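Local coordinates for hypothetical protein XCC0632 (Xanthomonas campestris pv. campestris, PDB 2IQI) that is of unknown function but probably acts as the auxiliary lipoprotein component of an ABC-type transport system, at residues A[35-40]-A[71-76]; A[49-54]-A[107-112]; A[103-108]-A[124-129]; A[120-125]-A[160-165]; A[142-147]-A[167-172]. One frame throughout, in Å; residues are numbered along the deposited sequence.

Interaction 1: residues A[35-40]-A[71-76]; sequences AKPSAA and DMLEDS
Pro-37 rests on Glu-74 and Leu-73 where the loop that follows strand 31-34 runs beside helix 69-82. The fold is alpha/beta, with this helix lying against a mixed sheet. The contact is small and has no hydrogen bond across it.

Apolar packing carries most of it. The proline ring meets the Glu-74 side chain at about a right angle, with Pro-37 CD 3.7 Å from Glu-74 CB. One corner of the ring also touches a leucine branch, Pro-37 CG to Leu-73 CD2 at 4.0 Å. Leu-73 itself packs on Ile-105 and Val-107 of strand 101-110, so the proline extends a hydrophobic layer between helix and sheet.

The polar end of Glu-74 contributes only a loose contact. Its CG stands opposite the backbone N (chi1 -162°), which sends the chain across the proline toward the loop. There Glu-74 OE1 lies 3.8 Å from Lys-36 CG, in the aliphatic part of that side chain. The charges do not pair: Lys-36 NZ is 6.1 Å from Glu-74 OE1. Glu-74 OE2 has a long, weak ion pair with Arg-92.

Backbone bonds from Ser-38 to Ile-105 and Val-107 hold the loop beside the sheet. Inside the helix, Ser-76 OG donates to Met-72 O at 2.9 Å, and Ser-76 N reaches that same oxygen from the opposite face of its carbonyl plane.

Interaction 2: residues A[49-54]-A[107-112]; sequences NVRPTP and VRRFES
Asn-49, Val-50 and Arg-51 meet Glu-111 and Ser-112 in a short parallel strand pairing with a salt bridge beside it. It lies where the chain leaves strand 101-110 and turns a corner at Glu-111. Most of the contact is buried.

Two backbone bonds define the pairing. Ser-112 N donates to Asn-49 O at 2.8 Å, and Arg-51 N donates to Ser-112 O at 2.9 Å. Val-50 and Ser-112 point to one face of the sheet, where Val-50 CG2 is 4.1 Å from Ser-112 CB. A water spans the start of the pairing, donating to Phe-110 O and accepting from Asn-49 N.

Arg-51 and Glu-111 form the salt bridge edge to edge. The guanidinium and carboxylate planes are only 11° apart. Arg-51 NH2 donates to the syn lone pair of Glu-111 OE2 at 2.9 Å, while NE points at OE1; the modelled NE to OE1 distance is doubtfully short. Glu-111 CG sits between its backbone N and carbonyl carbon (chi1 63°), and from there the extended chain carries the carboxylate to Arg-51. Arg-51 NH1 bonds Pro-54 O at 3.1 Å, near the guanidinium plane, and this steadies the group from its other end. Arg-109 NH1 adds a looser ion pair to Glu-111 OE1 at 3.5 Å, giving a three-residue charge network.

Strand 58-59 pairs with strand 49-51, and Ser-112 OG bonds Tyr-60. Arg-109 also pairs with Glu-125 of strand 121-132. Phe-110 meets Phe-162 of helix 155-185.

Interaction 3: residues A[103-108]-A[124-129]; sequences LAIDVR and IELNAK
Ala-104 and Asp-106 pair with Lys-129 and Asn-127 in a regular antiparallel arrangement. The two strand axes come within 4.5 Å, and their directions differ by 154°. Each of these is a hydrogen-bonded pair with two backbone bonds. For example, Lys-129 N donates to Ala-104 O at 2.8 Å and Asp-106 N to Asn-127 O at 2.8 Å. Ile-105 with Ala-128 and Val-107 with Leu-126 are the non-hydrogen-bonded pairs. At the far end Arg-108 N donates to Glu-125 O at 2.7 Å. Here the pattern is broken by a classic beta bulge, in which Arg-108 and Arg-109 both face Glu-125.

These are neighbouring strands of the mixed sheet, whose apolar face is covered by helices 69-82 and 155-185. On that face Ile-105 CG2 touches Leu-126 CD1 at 3.8 Å. Leu-103 CD1 reaches Ala-128 CB at 3.9 Å.

The face bearing Asp-106 and Asn-127 is polar. The extended Arg-108 chain passes over Glu-125, and its NH1 donates to Glu-125 OE2 at 3.0 Å in a salt bridge. Glu-125 OE2 lies in the guanidinium plane and accepts with its anti lone pair, but the two flat groups are turned 59° from each other. Glu-125 OE1 takes a second arginine, Arg-109. The other end of the guanidinium lies by Asn-127, with Arg-108 NH2 4.0 Å from Asn-127 CB and the amide plane only 6° from its own. Asp-106 OD1 bonds Ser-38 OG.

Interaction 4: residues A[120-125]-A[160-165]; sequences PAATIE and AAFEQA
Ala-122 CB sits over the face of the Phe-162 ring, almost above its centre. It lies 3.7 Å from the ring centroid and 13° off the normal, which makes a CH-pi contact. The same methyl touches Ala-161 CB at 3.7 Å, so the helix receives it between a ring and a small side chain.

One turn further along the helix, Ala-165 offers its methyl to the strand. Ala-165 CB is 3.9 Å from Ala-122 O and 4.0 Å from Ile-124 CD1. Ile-124 gets there with CG1 opposite its carbonyl carbon (chi1 -56°) and CD1 fully extended beyond it. No hydrogen bond crosses the contact. The strand and helix axes approach to 7.5 Å, consistent with the small alanines between them.

Several neighbours set the Phe-162 ring in place. Phe-110 meets it with nearly parallel planes, and Trp-65 meets it edge-to-face. Ile-48 touches it from a loop. Ile-124 also packs on Phe-110, so strand 101-110 joins the same apolar cluster. The strand is fixed on both sides by backbone bonds: Thr-123 pairs with Glu-111, while Ala-122 and Ile-124 pair with Arg-148 and Val-146.

All the touching residues are buried. The strand and helix run in roughly the same direction, 35° apart. This is helix-on-sheet packing of an alpha/beta fold, in which this part of the long helix 155-185 covers the sheet with alanines and a phenylalanine.

Interaction 5: residues A[142-147]-A[167-172]; sequences RTFTVA and TQVTTE
Phe-144 and Val-146 point from strand 142-147 onto helix 167-172, in the helix-on-sheet packing of this alpha/beta fold. The strand and helix run nearly antiparallel, with their axes 8.5 Å apart.

Phe-144 can be followed outward. Its CB meets a valine branch, Val-169 CG2, at 3.7 Å. With CG opposite the carbonyl carbon (chi1 -67°), the ring then passes along Glu-172, the two side chains running in opposite directions. Phe-144 CD1 has Glu-172 OE1 at 3.5 Å, at the ring edge and in its plane, where the ring hydrogens carry a slight positive charge. CE1 comes next and lies 3.6 Å from Glu-172 O. At the tip, CZ is 3.8 Å from that same oxygen. One face of the ring is covered toward its rim by Arg-142 CG of the same strand, and Trp-176 meets the ring edge-to-face.

Val-146 fills the neighbouring position. Its CG2 touches Val-169 CB at 4.0 Å, and both its methyls lie against the amide of Gln-168. That amide is held at both ends. Gln-168 OE1 accepts from Arg-148 NH1, and NE2 donates to Glu-172 OE2 at 3.1 Å within the helix.

The carboxylate of Glu-172 therefore has a partner on each oxygen: a bridging water donates to Glu-172 OE1 at 2.7 Å and accepts from the backbone N of Thr-145.

From the N terminus, interaction 1 brings helix 69-82 back to the loop after strand 31-34. Interaction 2 starts inside that loop closure and ends beyond it, so the two cross; it joins strand 49-51 to the corner after strand 101-110. Interaction 3 opens on residues shared with interaction 2, Val-107 and Arg-108, and closes the hairpin-like return to strand 121-132. Interaction 4 starts on residues that end interaction 3's span, sharing Ile-124 and Glu-125, and reaches helix 155-185. Interaction 5 crosses interaction 4, tying strand 137-149 to the same helix. Leu-73 packs on Val-169, linking interactions 1 and 5 between the helices.

Interaction 1: residues A[35-40]-A[71-76]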
# COMPACT_ATOMS: atom_id res chain seq x y z
N ALA A 35 -8.36 -6.98 4.84
CA ALA A 35 -8.63 -7.86 3.71
C ALA A 35 -7.43 -8.07 2.74
O ALA A 35 -6.43 -7.33 2.79
CB ALA A 35 -9.85 -7.36 2.95
N LYS A 36 -7.54 -9.07 1.87
CA LYS A 36 -6.61 -9.19 0.75
C LYS A 36 -6.89 -8.02 -0.18
O LYS A 36 -8.03 -7.80 -0.55
CB LYS A 36 -6.78 -10.51 -0.04
CG LYS A 36 -5.99 -11.67 0.52
CD LYS A 36 -5.56 -12.70 -0.56
CE LYS A 36 -5.01 -14.06 0.09
NZ LYS A 36 -5.47 -15.38 -0.61
N PRO A 37 -5.84 -7.25 -0.55
CA PRO A 37 -5.99 -6.21 -1.58
C PRO A 37 -6.41 -6.84 -2.88
O PRO A 37 -6.06 -8.00 -3.16
CB PRO A 37 -4.59 -5.65 -1.71
CG PRO A 37 -3.96 -5.94 -0.36
CD PRO A 37 -4.47 -7.29 -0.01
N SER A 38 -7.19 -6.11 -3.65
CA SER A 38 -7.62 -6.63 -4.94
C SER A 38 -6.94 -5.82 -6.03
O SER A 38 -6.52 -4.67 -5.77
CB SER A 38 -9.16 -6.63 -5.05
OG SER A 38 -9.68 -5.34 -4.91
N ALA A 39 -6.81 -6.41 -7.23
CA ALA A 39 -6.04 -5.82 -8.32
C ALA A 39 -6.08 -6.63 -9.60
O ALA A 39 -6.23 -7.83 -9.57
CB ALA A 39 -4.58 -5.63 -7.89
N ALA A 40 -5.88 -5.97 -10.74
CA ALA A 40 -5.67 -6.68 -12.00
C ALA A 40 -4.44 -7.60 -11.92
O ALA A 40 -3.46 -7.29 -11.22
CB ALA A 40 -5.52 -5.73 -13.11
N ASP A 71 0.57 -8.58 -2.07
CA ASP A 71 1.02 -9.19 -0.81
C ASP A 71 2.05 -8.32 -0.07
O ASP A 71 2.10 -8.38 1.18
CB ASP A 71 1.59 -10.61 -1.01
CG ASP A 71 0.55 -11.62 -1.57
OD1 ASP A 71 -0.69 -11.37 -1.54
OD2 ASP A 71 1.00 -12.69 -2.04
N MET A 72 2.91 -7.57 -0.81
CA MET A 72 3.90 -6.66 -0.18
C MET A 72 3.06 -5.60 0.55
O MET A 72 3.38 -5.18 1.67
CB MET A 72 4.83 -5.93 -1.19
CG MET A 72 5.66 -6.76 -2.19
SD MET A 72 6.68 -5.73 -3.33
CE MET A 72 7.73 -5.04 -2.09
N LEU A 73 1.97 -5.20 -0.12
CA LEU A 73 1.05 -4.22 0.40
C LEU A 73 0.23 -4.75 1.60
O LEU A 73 0.11 -4.11 2.64
CB LEU A 73 0.18 -3.62 -0.69
CG LEU A 73 -0.61 -2.47 -0.06
CD1 LEU A 73 0.13 -1.15 -0.20
CD2 LEU A 73 -2.04 -2.41 -0.61
N GLU A 74 -0.33 -5.94 1.44
CA GLU A 74 -0.93 -6.63 2.58
C GLU A 74 0.04 -6.83 3.78
O GLU A 74 -0.33 -6.64 4.93
CB GLU A 74 -1.52 -7.93 2.11
CG GLU A 74 -2.52 -8.53 3.04
CD GLU A 74 -2.70 -10.03 2.80
OE1 GLU A 74 -2.54 -10.47 1.63
OE2 GLU A 74 -3.00 -10.76 3.80
N ASP A 75 1.29 -7.18 3.54
CA ASP A 75 2.19 -7.30 4.68
C ASP A 75 2.62 -5.96 5.27
O ASP A 75 2.88 -5.89 6.46
CB ASP A 75 3.44 -8.16 4.36
CG ASP A 75 3.11 -9.62 4.09
OD1 ASP A 75 1.89 -9.95 4.06
OD2 ASP A 75 4.06 -10.43 3.90
N SER A 76 2.72 -4.90 4.47
CA SER A 76 3.20 -3.65 5.02
C SER A 76 2.20 -3.10 5.95
O SER A 76 2.54 -2.59 7.03
CB SER A 76 3.43 -2.61 3.92
OG SER A 76 4.54 -3.04 3.17

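Interaction 2: residues A[49-54]-A[107-112]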
# COMPACT_ATOMS: atom_id res chain seq x y z
N ASN A 49 6.03 -3.68 -13.00
CA ASN A 49 5.50 -2.85 -14.07
C ASN A 49 6.25 -1.55 -14.31
O ASN A 49 6.78 -0.91 -13.39
CB ASN A 49 4.05 -2.57 -13.82
CG ASN A 49 3.24 -3.83 -13.65
OD1 ASN A 49 3.68 -4.90 -14.06
ND2 ASN A 49 2.05 -3.71 -13.06
N VAL A 50 6.28 -1.19 -15.59
CA VAL A 50 6.90 0.03 -16.02
C VAL A 50 6.06 0.60 -17.17
O VAL A 50 5.61 -0.14 -18.03
CB VAL A 50 8.40 -0.21 -16.40
CG1 VAL A 50 8.55 -1.35 -17.40
CG2 VAL A 50 9.09 1.09 -16.90
N ARG A 51 5.80 1.90 -17.12
CA ARG A 51 5.07 2.61 -18.17
C ARG A 51 6.06 3.54 -18.88
O ARG A 51 6.24 4.69 -18.46
CB ARG A 51 3.95 3.41 -17.51
CG ARG A 51 3.03 4.18 -18.47
CD ARG A 51 1.85 4.81 -17.77
NE ARG A 51 1.17 3.86 -16.89
CZ ARG A 51 0.01 3.27 -17.16
NH1 ARG A 51 -0.63 3.49 -18.29
NH2 ARG A 51 -0.50 2.45 -16.27
N PRO A 52 6.77 3.04 -19.91
CA PRO A 52 7.75 3.91 -20.54
C PRO A 52 7.12 5.07 -21.32
O PRO A 52 7.77 6.09 -21.48
CB PRO A 52 8.50 2.98 -21.47
CG PRO A 52 7.53 1.91 -21.78
CD PRO A 52 6.80 1.69 -20.51
N THR A 53 5.90 4.90 -21.82
CA THR A 53 5.12 6.02 -22.38
C THR A 53 3.68 5.89 -21.91
O THR A 53 3.22 4.79 -21.59
CB THR A 53 5.08 6.12 -23.96
OG1 THR A 53 4.80 4.84 -24.55
CG2 THR A 53 6.36 6.74 -24.53
N PRO A 54 2.96 7.00 -21.93
CA PRO A 54 1.73 7.10 -21.15
C PRO A 54 0.64 6.05 -21.39
O PRO A 54 0.02 5.61 -20.41
CB PRO A 54 1.27 8.53 -21.39
CG PRO A 54 2.58 9.26 -21.81
CD PRO A 54 3.27 8.25 -22.64
N VAL A 107 -6.02 -1.93 -5.39
CA VAL A 107 -4.78 -1.35 -5.95
C VAL A 107 -4.96 -1.03 -7.44
O VAL A 107 -5.35 -1.92 -8.22
CB VAL A 107 -3.60 -2.30 -5.77
CG1 VAL A 107 -2.37 -1.73 -6.44
CG2 VAL A 107 -3.34 -2.53 -4.29
N ARG A 108 -4.71 0.23 -7.81
CA ARG A 108 -5.02 0.72 -9.17
C ARG A 108 -3.78 0.79 -10.04
O ARG A 108 -3.81 0.41 -11.21
CB ARG A 108 -5.68 2.08 -9.10
CG ARG A 108 -6.99 2.12 -8.33
CD ARG A 108 -7.43 3.55 -8.25
NE ARG A 108 -8.77 3.74 -7.72
CZ ARG A 108 -9.35 4.95 -7.58
NH1 ARG A 108 -8.69 6.05 -7.92
NH2 ARG A 108 -10.62 5.05 -7.11
N ARG A 109 -2.69 1.29 -9.46
CA ARG A 109 -1.42 1.38 -10.13
C ARG A 109 -0.33 0.95 -9.18
O ARG A 109 -0.33 1.34 -7.99
CB ARG A 109 -1.19 2.79 -10.68
CG ARG A 109 -2.10 3.05 -11.92
CD ARG A 109 -1.67 4.23 -12.66
NE ARG A 109 -1.65 5.40 -11.79
CZ ARG A 109 -0.67 6.30 -11.79
NH1 ARG A 109 0.38 6.16 -12.61
NH2 ARG A 109 -0.72 7.34 -10.98
N PHE A 110 0.56 0.09 -9.68
CA PHE A 110 1.79 -0.30 -8.99
C PHE A 110 2.91 -0.38 -10.07
O PHE A 110 3.16 -1.43 -10.69
CB PHE A 110 1.60 -1.65 -8.30
CG PHE A 110 2.51 -1.85 -7.13
CD1 PHE A 110 3.82 -2.25 -7.32
CD2 PHE A 110 2.06 -1.62 -5.84
CE1 PHE A 110 4.66 -2.41 -6.24
CE2 PHE A 110 2.88 -1.80 -4.76
CZ PHE A 110 4.19 -2.18 -4.96
N GLU A 111 3.56 0.76 -10.33
CA GLU A 111 4.36 0.84 -11.53
C GLU A 111 5.49 1.85 -11.46
O GLU A 111 5.41 2.85 -10.74
CB GLU A 111 3.46 1.15 -12.73
CG GLU A 111 2.76 2.51 -12.62
CD GLU A 111 1.69 2.73 -13.68
OE1 GLU A 111 1.88 3.61 -14.55
OE2 GLU A 111 0.65 2.03 -13.66
N SER A 112 6.55 1.57 -12.20
CA SER A 112 7.57 2.57 -12.48
C SER A 112 7.09 3.46 -13.61
O SER A 112 6.92 3.00 -14.72
CB SER A 112 8.84 1.87 -12.87
OG SER A 112 9.86 2.81 -12.96
O HOH W 1 4.99 -3.87 -10.21

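Interaction 3: residues A[103-108]-A[124-129]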
# COMPACT_ATOMS: atom_id res chain seq x y z
N LEU A 103 -10.73 -3.35 6.72
CA LEU A 103 -9.99 -2.48 5.77
C LEU A 103 -9.80 -3.18 4.45
O LEU A 103 -9.04 -4.16 4.36
CB LEU A 103 -8.62 -2.10 6.32
CG LEU A 103 -7.69 -1.31 5.42
CD1 LEU A 103 -8.25 0.02 5.03
CD2 LEU A 103 -6.37 -1.13 6.12
N ALA A 104 -10.50 -2.67 3.43
CA ALA A 104 -10.39 -3.22 2.08
C ALA A 104 -9.67 -2.28 1.08
O ALA A 104 -10.11 -1.15 0.83
CB ALA A 104 -11.76 -3.61 1.56
N ILE A 105 -8.59 -2.77 0.48
CA ILE A 105 -7.79 -1.99 -0.44
C ILE A 105 -7.92 -2.50 -1.87
O ILE A 105 -7.80 -3.66 -2.13
CB ILE A 105 -6.31 -2.01 -0.02
CG1 ILE A 105 -6.15 -1.45 1.39
CG2 ILE A 105 -5.49 -1.12 -0.90
CD1 ILE A 105 -4.81 -1.80 2.02
N ASP A 106 -8.21 -1.61 -2.81
CA ASP A 106 -8.16 -1.95 -4.22
C ASP A 106 -6.96 -1.19 -4.78
O ASP A 106 -6.88 0.03 -4.60
CB ASP A 106 -9.44 -1.53 -4.90
CG ASP A 106 -9.54 -2.03 -6.33
OD1 ASP A 106 -9.36 -3.27 -6.55
OD2 ASP A 106 -9.83 -1.18 -7.23
N VAL A 107 -6.02 -1.93 -5.39
CA VAL A 107 -4.78 -1.35 -5.95
C VAL A 107 -4.96 -1.03 -7.44
O VAL A 107 -5.35 -1.92 -8.22
CB VAL A 107 -3.60 -2.30 -5.77
CG1 VAL A 107 -2.37 -1.73 -6.44
CG2 VAL A 107 -3.34 -2.53 -4.29
N ARG A 108 -4.71 0.23 -7.81
CA ARG A 108 -5.02 0.72 -9.17
C ARG A 108 -3.78 0.79 -10.04
O ARG A 108 -3.81 0.41 -11.21
CB ARG A 108 -5.68 2.08 -9.10
CG ARG A 108 -6.99 2.12 -8.33
CD ARG A 108 -7.43 3.55 -8.25
NE ARG A 108 -8.77 3.74 -7.72
CZ ARG A 108 -9.35 4.95 -7.58
NH1 ARG A 108 -8.69 6.05 -7.92
NH2 ARG A 108 -10.62 5.05 -7.11
N ILE A 124 2.32 4.29 -6.65
CA ILE A 124 1.30 3.45 -6.13
C ILE A 124 0.07 4.29 -6.05
O ILE A 124 0.09 5.37 -5.47
CB ILE A 124 1.68 2.87 -4.75
CG1 ILE A 124 3.00 2.10 -4.84
CG2 ILE A 124 0.68 1.85 -4.34
CD1 ILE A 124 3.47 1.56 -3.56
N GLU A 125 -1.00 3.82 -6.68
CA GLU A 125 -2.31 4.41 -6.50
C GLU A 125 -3.27 3.32 -6.07
O GLU A 125 -3.34 2.25 -6.71
CB GLU A 125 -2.77 5.09 -7.76
CG GLU A 125 -4.28 5.39 -7.77
CD GLU A 125 -4.74 6.09 -9.06
OE1 GLU A 125 -3.87 6.35 -9.96
OE2 GLU A 125 -5.96 6.40 -9.18
N LEU A 126 -4.00 3.60 -4.98
CA LEU A 126 -4.94 2.64 -4.38
C LEU A 126 -6.16 3.29 -3.67
O LEU A 126 -6.11 4.49 -3.30
CB LEU A 126 -4.21 1.66 -3.47
CG LEU A 126 -3.50 2.27 -2.25
CD1 LEU A 126 -4.49 2.53 -1.10
CD2 LEU A 126 -2.21 1.47 -1.78
N ASN A 127 -7.24 2.51 -3.49
CA ASN A 127 -8.43 2.99 -2.79
C ASN A 127 -8.76 2.10 -1.60
O ASN A 127 -8.89 0.88 -1.74
CB ASN A 127 -9.59 3.02 -3.77
CG ASN A 127 -10.88 3.49 -3.13
OD1 ASN A 127 -11.70 2.66 -2.70
ND2 ASN A 127 -11.08 4.82 -3.08
N ALA A 128 -8.89 2.71 -0.43
CA ALA A 128 -9.26 1.97 0.78
C ALA A 128 -10.69 2.27 1.15
O ALA A 128 -11.12 3.41 1.15
CB ALA A 128 -8.36 2.36 1.95
N LYS A 129 -11.42 1.23 1.49
CA LYS A 129 -12.69 1.41 2.12
C LYS A 129 -12.51 0.88 3.52
O LYS A 129 -11.84 -0.16 3.71
CB LYS A 129 -13.73 0.56 1.42
CG LYS A 129 -14.04 1.00 0.03
CD LYS A 129 -15.14 0.15 -0.51
CE LYS A 129 -15.77 0.92 -1.63
NZ LYS A 129 -14.87 1.21 -2.78

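Interaction 4: residues A[120-125]-A[160-165]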
# COMPACT_ATOMS: atom_id res chain seq x y z
N PRO A 120 12.02 7.71 -14.04
CA PRO A 120 10.66 7.36 -13.71
C PRO A 120 10.38 7.50 -12.21
O PRO A 120 11.32 7.60 -11.39
CB PRO A 120 10.60 5.89 -14.09
CG PRO A 120 11.97 5.37 -13.70
CD PRO A 120 12.91 6.53 -13.98
N ALA A 121 9.09 7.51 -11.87
CA ALA A 121 8.66 7.59 -10.47
C ALA A 121 7.98 6.28 -10.08
O ALA A 121 7.09 5.80 -10.79
CB ALA A 121 7.73 8.77 -10.27
N ALA A 122 8.40 5.70 -8.96
CA ALA A 122 7.68 4.54 -8.41
C ALA A 122 6.35 5.04 -7.89
O ALA A 122 6.31 5.92 -7.05
CB ALA A 122 8.45 3.89 -7.31
N THR A 123 5.27 4.48 -8.42
CA THR A 123 3.96 5.01 -8.28
C THR A 123 2.98 3.96 -7.76
O THR A 123 2.81 2.88 -8.35
CB THR A 123 3.49 5.53 -9.65
OG1 THR A 123 4.35 6.60 -10.05
CG2 THR A 123 2.03 6.04 -9.61
N ILE A 124 2.32 4.29 -6.65
CA ILE A 124 1.30 3.45 -6.13
C ILE A 124 0.07 4.29 -6.05
O ILE A 124 0.09 5.37 -5.47
CB ILE A 124 1.68 2.87 -4.75
CG1 ILE A 124 3.00 2.10 -4.84
CG2 ILE A 124 0.68 1.85 -4.34
CD1 ILE A 124 3.47 1.56 -3.56
N GLU A 125 -1.00 3.82 -6.68
CA GLU A 125 -2.31 4.41 -6.50
C GLU A 125 -3.27 3.32 -6.07
O GLU A 125 -3.34 2.25 -6.71
CB GLU A 125 -2.77 5.09 -7.76
CG GLU A 125 -4.28 5.39 -7.77
CD GLU A 125 -4.74 6.09 -9.06
OE1 GLU A 125 -3.87 6.35 -9.96
OE2 GLU A 125 -5.96 6.40 -9.18
N ALA A 160 14.36 0.88 -4.90
CA ALA A 160 14.60 1.77 -3.78
C ALA A 160 13.52 2.82 -3.69
O ALA A 160 13.04 3.14 -2.60
CB ALA A 160 15.92 2.42 -3.91
N ALA A 161 13.11 3.34 -4.85
CA ALA A 161 11.99 4.30 -4.86
C ALA A 161 10.65 3.64 -4.42
O ALA A 161 9.82 4.26 -3.79
CB ALA A 161 11.87 4.97 -6.24
N PHE A 162 10.48 2.37 -4.75
CA PHE A 162 9.28 1.66 -4.41
C PHE A 162 9.21 1.43 -2.89
O PHE A 162 8.14 1.45 -2.32
CB PHE A 162 9.24 0.35 -5.15
CG PHE A 162 8.42 0.37 -6.42
CD1 PHE A 162 7.03 0.57 -6.38
CD2 PHE A 162 9.03 0.12 -7.65
CE1 PHE A 162 6.25 0.56 -7.55
CE2 PHE A 162 8.27 0.07 -8.83
CZ PHE A 162 6.87 0.29 -8.78
N GLU A 163 10.35 1.22 -2.25
CA GLU A 163 10.38 1.15 -0.80
C GLU A 163 9.86 2.49 -0.20
O GLU A 163 9.05 2.51 0.74
CB GLU A 163 11.80 0.88 -0.35
CG GLU A 163 11.87 0.09 0.93
CD GLU A 163 13.25 -0.02 1.48
OE1 GLU A 163 13.77 -1.15 1.59
OE2 GLU A 163 13.84 1.02 1.79
N GLN A 164 10.33 3.60 -0.75
CA GLN A 164 9.90 4.90 -0.31
C GLN A 164 8.37 5.09 -0.52
O GLN A 164 7.68 5.58 0.41
CB GLN A 164 10.71 5.97 -1.02
CG GLN A 164 12.17 6.18 -0.59
CD GLN A 164 13.00 6.83 -1.72
OE1 GLN A 164 14.10 6.40 -2.03
NE2 GLN A 164 12.44 7.85 -2.35
N ALA A 165 7.85 4.69 -1.69
CA ALA A 165 6.42 4.83 -1.99
C ALA A 165 5.56 3.90 -1.12
O ALA A 165 4.47 4.29 -0.63
CB ALA A 165 6.14 4.56 -3.44

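Interaction 5: residues A[142-147]-A[167-172]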
# COMPACT_ATOMS: atom_id res chain seq x y z
N ARG A 142 -11.26 6.42 0.50
CA ARG A 142 -10.26 7.40 0.13
C ARG A 142 -9.25 6.84 -0.84
O ARG A 142 -8.72 5.76 -0.65
CB ARG A 142 -9.52 7.93 1.36
CG ARG A 142 -8.51 8.95 0.96
CD ARG A 142 -7.80 9.61 2.07
NE ARG A 142 -8.66 10.54 2.78
CZ ARG A 142 -8.24 11.32 3.77
NH1 ARG A 142 -6.96 11.29 4.16
NH2 ARG A 142 -9.10 12.14 4.37
N THR A 143 -8.95 7.63 -1.86
CA THR A 143 -7.91 7.33 -2.83
C THR A 143 -6.59 7.91 -2.34
O THR A 143 -6.56 9.04 -1.92
CB THR A 143 -8.30 7.86 -4.19
OG1 THR A 143 -9.43 7.10 -4.63
CG2 THR A 143 -7.19 7.71 -5.21
N PHE A 144 -5.55 7.09 -2.35
CA PHE A 144 -4.19 7.50 -1.97
C PHE A 144 -3.32 7.33 -3.20
O PHE A 144 -3.34 6.24 -3.76
CB PHE A 144 -3.65 6.61 -0.85
CG PHE A 144 -4.36 6.77 0.47
CD1 PHE A 144 -3.92 7.68 1.41
CD2 PHE A 144 -5.49 5.99 0.76
CE1 PHE A 144 -4.58 7.81 2.62
CE2 PHE A 144 -6.15 6.11 1.97
CZ PHE A 144 -5.69 7.03 2.91
N THR A 145 -2.57 8.35 -3.59
CA THR A 145 -1.61 8.26 -4.69
C THR A 145 -0.24 8.70 -4.18
O THR A 145 -0.10 9.81 -3.70
CB THR A 145 -1.94 9.22 -5.91
OG1 THR A 145 -3.34 9.22 -6.20
CG2 THR A 145 -1.20 8.80 -7.15
N VAL A 146 0.77 7.88 -4.35
CA VAL A 146 2.09 8.31 -4.01
C VAL A 146 3.02 8.07 -5.20
O VAL A 146 2.97 7.00 -5.81
CB VAL A 146 2.58 7.57 -2.79
CG1 VAL A 146 4.06 7.83 -2.56
CG2 VAL A 146 1.80 8.01 -1.58
N ALA A 147 3.84 9.07 -5.53
CA ALA A 147 4.89 8.92 -6.57
C ALA A 147 6.24 9.40 -6.06
O ALA A 147 6.39 10.54 -5.58
CB ALA A 147 4.50 9.64 -7.87
N THR A 167 6.44 2.82 1.81
CA THR A 167 6.50 3.27 3.20
C THR A 167 5.53 4.44 3.37
O THR A 167 4.71 4.43 4.30
CB THR A 167 7.93 3.63 3.62
OG1 THR A 167 8.74 2.46 3.55
CG2 THR A 167 7.99 4.18 5.06
N GLN A 168 5.58 5.40 2.45
CA GLN A 168 4.69 6.57 2.52
C GLN A 168 3.19 6.23 2.39
O GLN A 168 2.41 6.74 3.20
CB GLN A 168 5.12 7.67 1.55
CG GLN A 168 4.20 8.84 1.54
CD GLN A 168 4.56 9.92 0.50
OE1 GLN A 168 5.70 10.03 0.07
NE2 GLN A 168 3.57 10.72 0.12
N VAL A 169 2.77 5.38 1.45
CA VAL A 169 1.33 5.06 1.31
C VAL A 169 0.82 4.29 2.52
O VAL A 169 -0.28 4.56 2.98
CB VAL A 169 0.90 4.40 -0.08
CG1 VAL A 169 1.15 2.90 -0.15
CG2 VAL A 169 -0.56 4.68 -0.39
N THR A 170 1.63 3.35 3.04
CA THR A 170 1.26 2.54 4.20
C THR A 170 1.08 3.48 5.39
O THR A 170 0.16 3.31 6.18
CB THR A 170 2.35 1.48 4.53
OG1 THR A 170 2.53 0.61 3.42
CG2 THR A 170 1.99 0.64 5.74
N THR A 171 1.95 4.49 5.51
CA THR A 171 1.86 5.44 6.64
C THR A 171 0.55 6.23 6.54
O THR A 171 -0.10 6.57 7.56
CB THR A 171 3.07 6.40 6.66
OG1 THR A 171 4.27 5.65 6.85
CG2 THR A 171 2.97 7.34 7.77
N GLU A 172 0.15 6.54 5.32
CA GLU A 172 -1.06 7.31 5.14
C GLU A 172 -2.27 6.42 5.40
O GLU A 172 -3.31 6.89 5.85
CB GLU A 172 -1.09 7.95 3.74
CG GLU A 172 -0.16 9.16 3.57
CD GLU A 172 -0.06 9.71 2.09
OE1 GLU A 172 -1.01 9.55 1.24
OE2 GLU A 172 1.00 10.35 1.79
O HOH W 2 -2.29 10.21 -1.07